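Local coordinates for putative sugar binding protein (PDB 6GUQ) that binds monosaccharides such as galactose and glucose in its cleft as a bacterial solute-binding protein, probably for carbohydrate uptake, at residues H32-P37 and A86-I91; A166-R171 and G219-D224. All coordinates share one frame; numbering follows the deposited sequence.

Contact 1. Residues H32-P37 and A86-I91; sequences HFVLVP and AKVDGI
V34 and I91 meet on one face of two parallel strands, 32-36 and the beginning of 90-93. The register is fixed by the bond from V34 N to G90 O (3.2 Å), which runs nearly along the C=O axis with 160° at the hydrogen. V34 CG1, set between the backbone N and the carbonyl carbon (chi1 47°), carries the apolar contact: it touches I91 CG1 at 3.4 Å and comes near G90 O and V88 CG2. The V34 and I91 branches run next to each other in the same direction, and helix 73-84 covers this face through A83 and L80. Such a parallel pair, with helices packed on the sheet, belongs to the Rossmann-like alpha/beta fold of periplasmic binding proteins; strand 32-36 has a neighbour on either edge, since its other side bonds to the outermost strand, 62-65. F33 turns to the opposite face. Its CB lies 3.4 Å from G90 O; further out, CD1 brings the ring edge to G90 N (3.5 Å), and CE1 ends 3.9 Å from D89 CB. One residue before G90, D89 pairs twice with H32. D89 N donates to H32 O (2.9 Å), and H32 N reaches D89 OD2 (2.6 Å) almost straight, at 172°, on the anti side of the carboxylate. H32 sets its ring at an angle across V88, whose CG1 meets the ring edge at CD2 (3.3 Å).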
loop_
_atom_site.group_PDB
_atom_site.type_symbol
_atom_site.label_atom_id
_atom_site.label_comp_id
_atom_site.label_asym_id
_atom_site.label_seq_id
_atom_site.Cartn_x
_atom_site.Cartn_y
_atom_site.Cartn_z
ATOM N N HIS A 32 -20.451 -6.851 15.221
ATOM C CA HIS A 32 -19.070 -7.130 15.464
ATOM C C HIS A 32 -18.281 -7.420 14.218
ATOM O O HIS A 32 -18.465 -8.420 13.595
ATOM C CB HIS A 32 -18.956 -8.325 16.387
ATOM C CG HIS A 32 -17.550 -8.740 16.657
ATOM N ND1 HIS A 32 -16.754 -8.106 17.576
ATOM C CD2 HIS A 32 -16.793 -9.722 16.125
ATOM C CE1 HIS A 32 -15.565 -8.672 17.597
ATOM N NE2 HIS A 32 -15.563 -9.657 16.726
ATOM N N PHE A 33 -17.407 -6.515 13.847
ATOM C CA PHE A 33 -16.528 -6.729 12.702
ATOM C C PHE A 33 -15.061 -6.761 13.112
ATOM O O PHE A 33 -14.661 -6.240 14.155
ATOM C CB PHE A 33 -16.686 -5.663 11.603
ATOM C CG PHE A 33 -18.096 -5.260 11.297
ATOM C CD1 PHE A 33 -19.045 -6.215 10.982
ATOM C CD2 PHE A 33 -18.443 -3.920 11.191
ATOM C CE1 PHE A 33 -20.346 -5.854 10.661
ATOM C CE2 PHE A 33 -19.751 -3.550 10.859
ATOM C CZ PHE A 33 -20.702 -4.526 10.596
ATOM N N VAL A 34 -14.262 -7.368 12.239
ATOM C CA VAL A 34 -12.829 -7.524 12.414
ATOM C C VAL A 34 -12.103 -6.915 11.216
ATOM O O VAL A 34 -12.492 -7.143 10.062
ATOM C CB VAL A 34 -12.461 -9.008 12.599
ATOM C CG1 VAL A 34 -13.148 -9.826 11.559
ATOM C CG2 VAL A 34 -10.952 -9.210 12.488
ATOM N N LEU A 35 -11.056 -6.131 11.493
ATOM C CA LEU A 35 -10.188 -5.576 10.458
ATOM C C LEU A 35 -8.779 -6.128 10.663
ATOM O O LEU A 35 -8.194 -5.972 11.748
ATOM C CB LEU A 35 -10.173 -4.045 10.502
ATOM C CG LEU A 35 -9.032 -3.351 9.750
ATOM C CD1 LEU A 35 -9.124 -3.614 8.247
ATOM C CD2 LEU A 35 -9.046 -1.864 10.014
ATOM N N VAL A 36 -8.235 -6.740 9.617
ATOM C CA VAL A 36 -6.939 -7.410 9.633
ATOM C C VAL A 36 -5.955 -6.577 8.807
ATOM O O VAL A 36 -6.113 -6.489 7.583
ATOM C CB VAL A 36 -7.049 -8.832 9.069
ATOM C CG1 VAL A 36 -5.685 -9.497 9.049
ATOM C CG2 VAL A 36 -8.066 -9.635 9.858
ATOM N N PRO A 37 -4.927 -5.983 9.421
ATOM C CA PRO A 37 -3.881 -5.287 8.649
ATOM C C PRO A 37 -2.813 -6.242 8.128
ATOM O O PRO A 37 -2.722 -7.397 8.537
ATOM C CB PRO A 37 -3.273 -4.333 9.673
ATOM C CG PRO A 37 -3.372 -5.112 10.942
ATOM C CD PRO A 37 -4.736 -5.807 10.870
ATOM N N ALA A 86 -15.486 -17.463 14.635
ATOM C CA ALA A 86 -15.780 -16.837 15.920
ATOM C C ALA A 86 -16.997 -15.907 15.884
ATOM O O ALA A 86 -17.009 -14.870 16.548
ATOM C CB ALA A 86 -14.558 -16.074 16.425
ATOM N N LYS A 87 -18.034 -16.244 15.118
ATOM C CA LYS A 87 -19.342 -15.586 15.212
ATOM C C LYS A 87 -19.361 -14.171 14.609
ATOM O O LYS A 87 -20.443 -13.568 14.518
ATOM C CB LYS A 87 -19.849 -15.583 16.676
ATOM C CG LYS A 87 -20.672 -14.374 17.198
ATOM C CD LYS A 87 -20.705 -14.294 18.731
ATOM C CE LYS A 87 -21.835 -13.384 19.217
ATOM N NZ LYS A 87 -23.133 -14.114 19.401
ATOM N N VAL A 88 -18.234 -13.666 14.092
ATOM C CA VAL A 88 -18.174 -12.278 13.638
ATOM C C VAL A 88 -19.126 -12.042 12.455
ATOM O O VAL A 88 -19.378 -12.937 11.636
ATOM C CB VAL A 88 -16.729 -11.892 13.268
ATOM C CG1 VAL A 88 -15.758 -12.338 14.363
ATOM C CG2 VAL A 88 -16.339 -12.445 11.888
ATOM N N ASP A 89 -19.647 -10.810 12.361
ATOM C CA ASP A 89 -20.643 -10.458 11.349
ATOM C C ASP A 89 -20.036 -10.029 10.017
ATOM O O ASP A 89 -20.712 -10.117 8.984
ATOM C CB ASP A 89 -21.552 -9.337 11.866
ATOM C CG ASP A 89 -22.067 -9.601 13.273
ATOM O OD1 ASP A 89 -22.610 -10.705 13.519
ATOM O OD2 ASP A 89 -21.952 -8.692 14.125
ATOM N N GLY A 90 -18.800 -9.542 10.013
ATOM C CA GLY A 90 -18.142 -9.162 8.774
ATOM C C GLY A 90 -16.643 -9.024 8.953
ATOM O O GLY A 90 -16.179 -8.643 10.034
ATOM N N ILE A 91 -15.883 -9.310 7.896
ATOM C CA ILE A 91 -14.426 -9.317 7.941
ATOM C C ILE A 91 -13.898 -8.357 6.883
ATOM O O ILE A 91 -14.291 -8.442 5.713
ATOM C CB ILE A 91 -13.871 -10.734 7.724
ATOM C CG1 ILE A 91 -14.315 -11.640 8.874
ATOM C CG2 ILE A 91 -12.358 -10.703 7.587
ATOM C CD1 ILE A 91 -13.718 -13.026 8.829
#

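Contact 2. Residues A166-R171 and G219-D224; sequences AHQQLR and GTSALD. With BGC (beta-D-glucopyranose), chain B.
The first turns of helix 166-179 face the non-regular segment 219-224, and their backbones come nearest at R171 and T220, 6.3 Å between CA atoms. The two segments border the sugar cleft of the periplasmic binding protein fold, and H167, R171 and A222 also bind beta-D-galactose in this protein. R171 has an extended chain, and its two terminal nitrogens reach T220 O and two sugar oxygens: NH1 gives bonds to T220 O (2.8 Å) and glucose O1, and NH2 bonds glucose O2 at 2.9 Å. T220 O lies only 9° out of the guanidinium plane; glucose O2 also meets the edge near that plane, and N135 OD1 is a further partner of NH2. Replacing R171 by alanine would probably cost T220 O and the sugar's O1 and O2 the donors that link them. H167 CD2 packs over one face of the guanidinium, and H167 NE2 bonds glucose O3 at 2.6 Å. Beside it, Q168 bends at chi2 (-56°), which brings its amide NE2 over the centre of the H167 ring and leaves OE1 to accept from T220 OG1 at 2.6 Å. That hydroxyl stands 47° above the carbonyl plane. OE1 also accepts from G161 N. On the loop side A222 N donates to glucose O5 (2.9 Å). D224 OD2 holds the turn by accepting S221 N and S221 OG from the same face of its carboxylate, the hydroxyl at 2.6 Å.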
loop_
_atom_site.group_PDB
_atom_site.type_symbol
_atom_site.label_atom_id
_atom_site.label_comp_id
_atom_site.label_asym_id
_atom_site.label_seq_id
_atom_site.Cartn_x
_atom_site.Cartn_y
_atom_site.Cartn_z
ATOM N N ALA A 166 -0.319 -8.383 -4.205
ATOM C CA ALA A 166 -1.014 -8.038 -5.441
ATOM C C ALA A 166 -0.968 -6.539 -5.712
ATOM O O ALA A 166 -0.878 -6.114 -6.871
ATOM C CB ALA A 166 -2.464 -8.526 -5.378
ATOM N N HIS A 167 -1.049 -5.724 -4.657
ATOM C CA HIS A 167 -0.974 -4.280 -4.847
ATOM C C HIS A 167 0.428 -3.853 -5.241
ATOM O O HIS A 167 0.585 -2.948 -6.072
ATOM C CB HIS A 167 -1.457 -3.525 -3.590
ATOM C CG HIS A 167 -0.724 -3.863 -2.316
ATOM N ND1 HIS A 167 -0.150 -5.096 -2.065
ATOM C CD2 HIS A 167 -0.535 -3.128 -1.189
ATOM C CE1 HIS A 167 0.382 -5.092 -0.853
ATOM N NE2 HIS A 167 0.149 -3.916 -0.297
ATOM N N GLN A 168 1.443 -4.523 -4.688
ATOM C CA GLN A 168 2.824 -4.215 -5.035
ATOM C C GLN A 168 3.088 -4.500 -6.507
ATOM O O GLN A 168 3.668 -3.670 -7.217
ATOM C CB GLN A 168 3.769 -5.020 -4.142
ATOM C CG GLN A 168 3.646 -4.704 -2.681
ATOM C CD GLN A 168 3.851 -3.230 -2.411
ATOM O OE1 GLN A 168 4.984 -2.736 -2.396
ATOM N NE2 GLN A 168 2.757 -2.516 -2.197
ATOM N N GLN A 169 2.668 -5.675 -6.985
ATOM C CA GLN A 169 2.820 -5.995 -8.401
ATOM C C GLN A 169 2.156 -4.951 -9.279
ATOM O O GLN A 169 2.738 -4.529 -10.285
ATOM C CB GLN A 169 2.227 -7.366 -8.708
ATOM C CG GLN A 169 3.000 -8.521 -8.121
ATOM C CD GLN A 169 2.167 -9.789 -8.106
ATOM O OE1 GLN A 169 1.069 -9.807 -7.561
ATOM N NE2 GLN A 169 2.688 -10.851 -8.701
ATOM N N LEU A 170 0.931 -4.526 -8.916
ATOM C CA LEU A 170 0.205 -3.546 -9.721
ATOM C C LEU A 170 0.928 -2.199 -9.731
ATOM O O LEU A 170 1.055 -1.569 -10.789
ATOM C CB LEU A 170 -1.246 -3.396 -9.215
ATOM C CG LEU A 170 -2.175 -4.608 -9.467
ATOM C CD1 LEU A 170 -3.526 -4.526 -8.756
ATOM C CD2 LEU A 170 -2.422 -4.834 -10.964
ATOM N N ARG A 171 1.405 -1.734 -8.569
ATOM C CA ARG A 171 2.177 -0.492 -8.555
ATOM C C ARG A 171 3.464 -0.620 -9.371
ATOM O O ARG A 171 3.919 0.356 -9.985
ATOM C CB ARG A 171 2.484 -0.066 -7.118
ATOM C CG ARG A 171 1.239 0.275 -6.310
ATOM C CD ARG A 171 1.547 0.360 -4.823
ATOM N NE ARG A 171 0.327 0.323 -4.025
ATOM C CZ ARG A 171 0.258 0.580 -2.719
ATOM N NH1 ARG A 171 1.339 0.888 -2.035
ATOM N NH2 ARG A 171 -0.910 0.531 -2.087
ATOM N N GLY A 219 9.939 3.716 -4.814
ATOM C CA GLY A 219 9.509 2.855 -3.718
ATOM C C GLY A 219 8.005 2.703 -3.809
ATOM O O GLY A 219 7.300 3.686 -4.074
ATOM N N THR A 220 7.510 1.471 -3.603
ATOM C CA THR A 220 6.101 1.169 -3.847
ATOM C C THR A 220 5.274 0.931 -2.585
ATOM O O THR A 220 4.063 0.694 -2.701
ATOM C CB THR A 220 5.959 -0.031 -4.805
ATOM O OG1 THR A 220 6.252 -1.262 -4.135
ATOM C CG2 THR A 220 6.864 0.120 -6.004
ATOM N N SER A 221 5.863 1.023 -1.390
ATOM C CA SER A 221 5.101 0.917 -0.148
ATOM C C SER A 221 5.554 1.998 0.835
ATOM O O SER A 221 6.522 2.726 0.595
ATOM C CB SER A 221 5.225 -0.491 0.456
ATOM O OG SER A 221 6.556 -0.773 0.872
ATOM N N ALA A 222 4.863 2.082 1.977
ATOM C CA ALA A 222 4.908 3.299 2.794
ATOM C C ALA A 222 6.296 3.614 3.367
ATOM O O ALA A 222 6.611 4.789 3.607
ATOM C CB ALA A 222 3.886 3.198 3.927
ATOM N N LEU A 223 7.127 2.606 3.622
ATOM C CA LEU A 223 8.410 2.829 4.281
ATOM C C LEU A 223 9.613 2.735 3.339
ATOM O O LEU A 223 10.763 2.762 3.808
ATOM C CB LEU A 223 8.579 1.826 5.422
ATOM C CG LEU A 223 7.540 1.869 6.544
ATOM C CD1 LEU A 223 7.618 0.613 7.428
ATOM C CD2 LEU A 223 7.736 3.132 7.366
ATOM N N ASP A 224 9.388 2.637 2.029
ATOM C CA ASP A 224 10.482 2.313 1.117
ATOM C C ASP A 224 11.355 3.525 0.825
ATOM O O ASP A 224 12.587 3.435 0.878
ATOM C CB ASP A 224 9.929 1.727 -0.180
ATOM C CG ASP A 224 9.398 0.315 0.008
ATOM O OD1 ASP A 224 9.870 -0.399 0.935
ATOM O OD2 ASP A 224 8.493 -0.071 -0.760
HETATM C C2 BGC B . 0.411 -0.165 1.314
HETATM C C3 BGC B . 0.127 -1.188 2.360
HETATM C C4 BGC B . 1.421 -1.687 2.924
HETATM C C5 BGC B . 2.224 -0.564 3.540
HETATM C C6 BGC B . 3.539 -1.139 3.976
HETATM C C1 BGC B . 1.287 0.966 1.827
HETATM O O1 BGC B . 1.734 1.684 0.762
HETATM O O2 BGC B . -0.783 0.441 0.779
HETATM O O3 BGC B . -0.458 -2.343 1.722
HETATM O O4 BGC B . 1.227 -2.660 3.948
HETATM O O5 BGC B . 2.492 0.481 2.555
HETATM O O6 BGC B . 4.206 -0.177 4.735
#

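Overall arrangement
Both contacts are buried, yet they sit at different places in the chain: contact 1 has its centre about 21 Å from the centre of the chain, contact 2 only about 6 Å. Partly exposed H32 and D89 lie at the margin of contact 1, whereas all four touching residues of contact 2 are buried. Contact 1 joins neighbouring parallel strands, so main-chain bonds and apolar branches dominate, with a carboxylate only at one end. Contact 2 joins a helix start to the loop after a strand, and its side chains are polar, with several donors turned to the sugar. The two hold different elements, but the chain past strand 32-36 also reaches the cleft, where E38, N42 and W45 bond the same glucose.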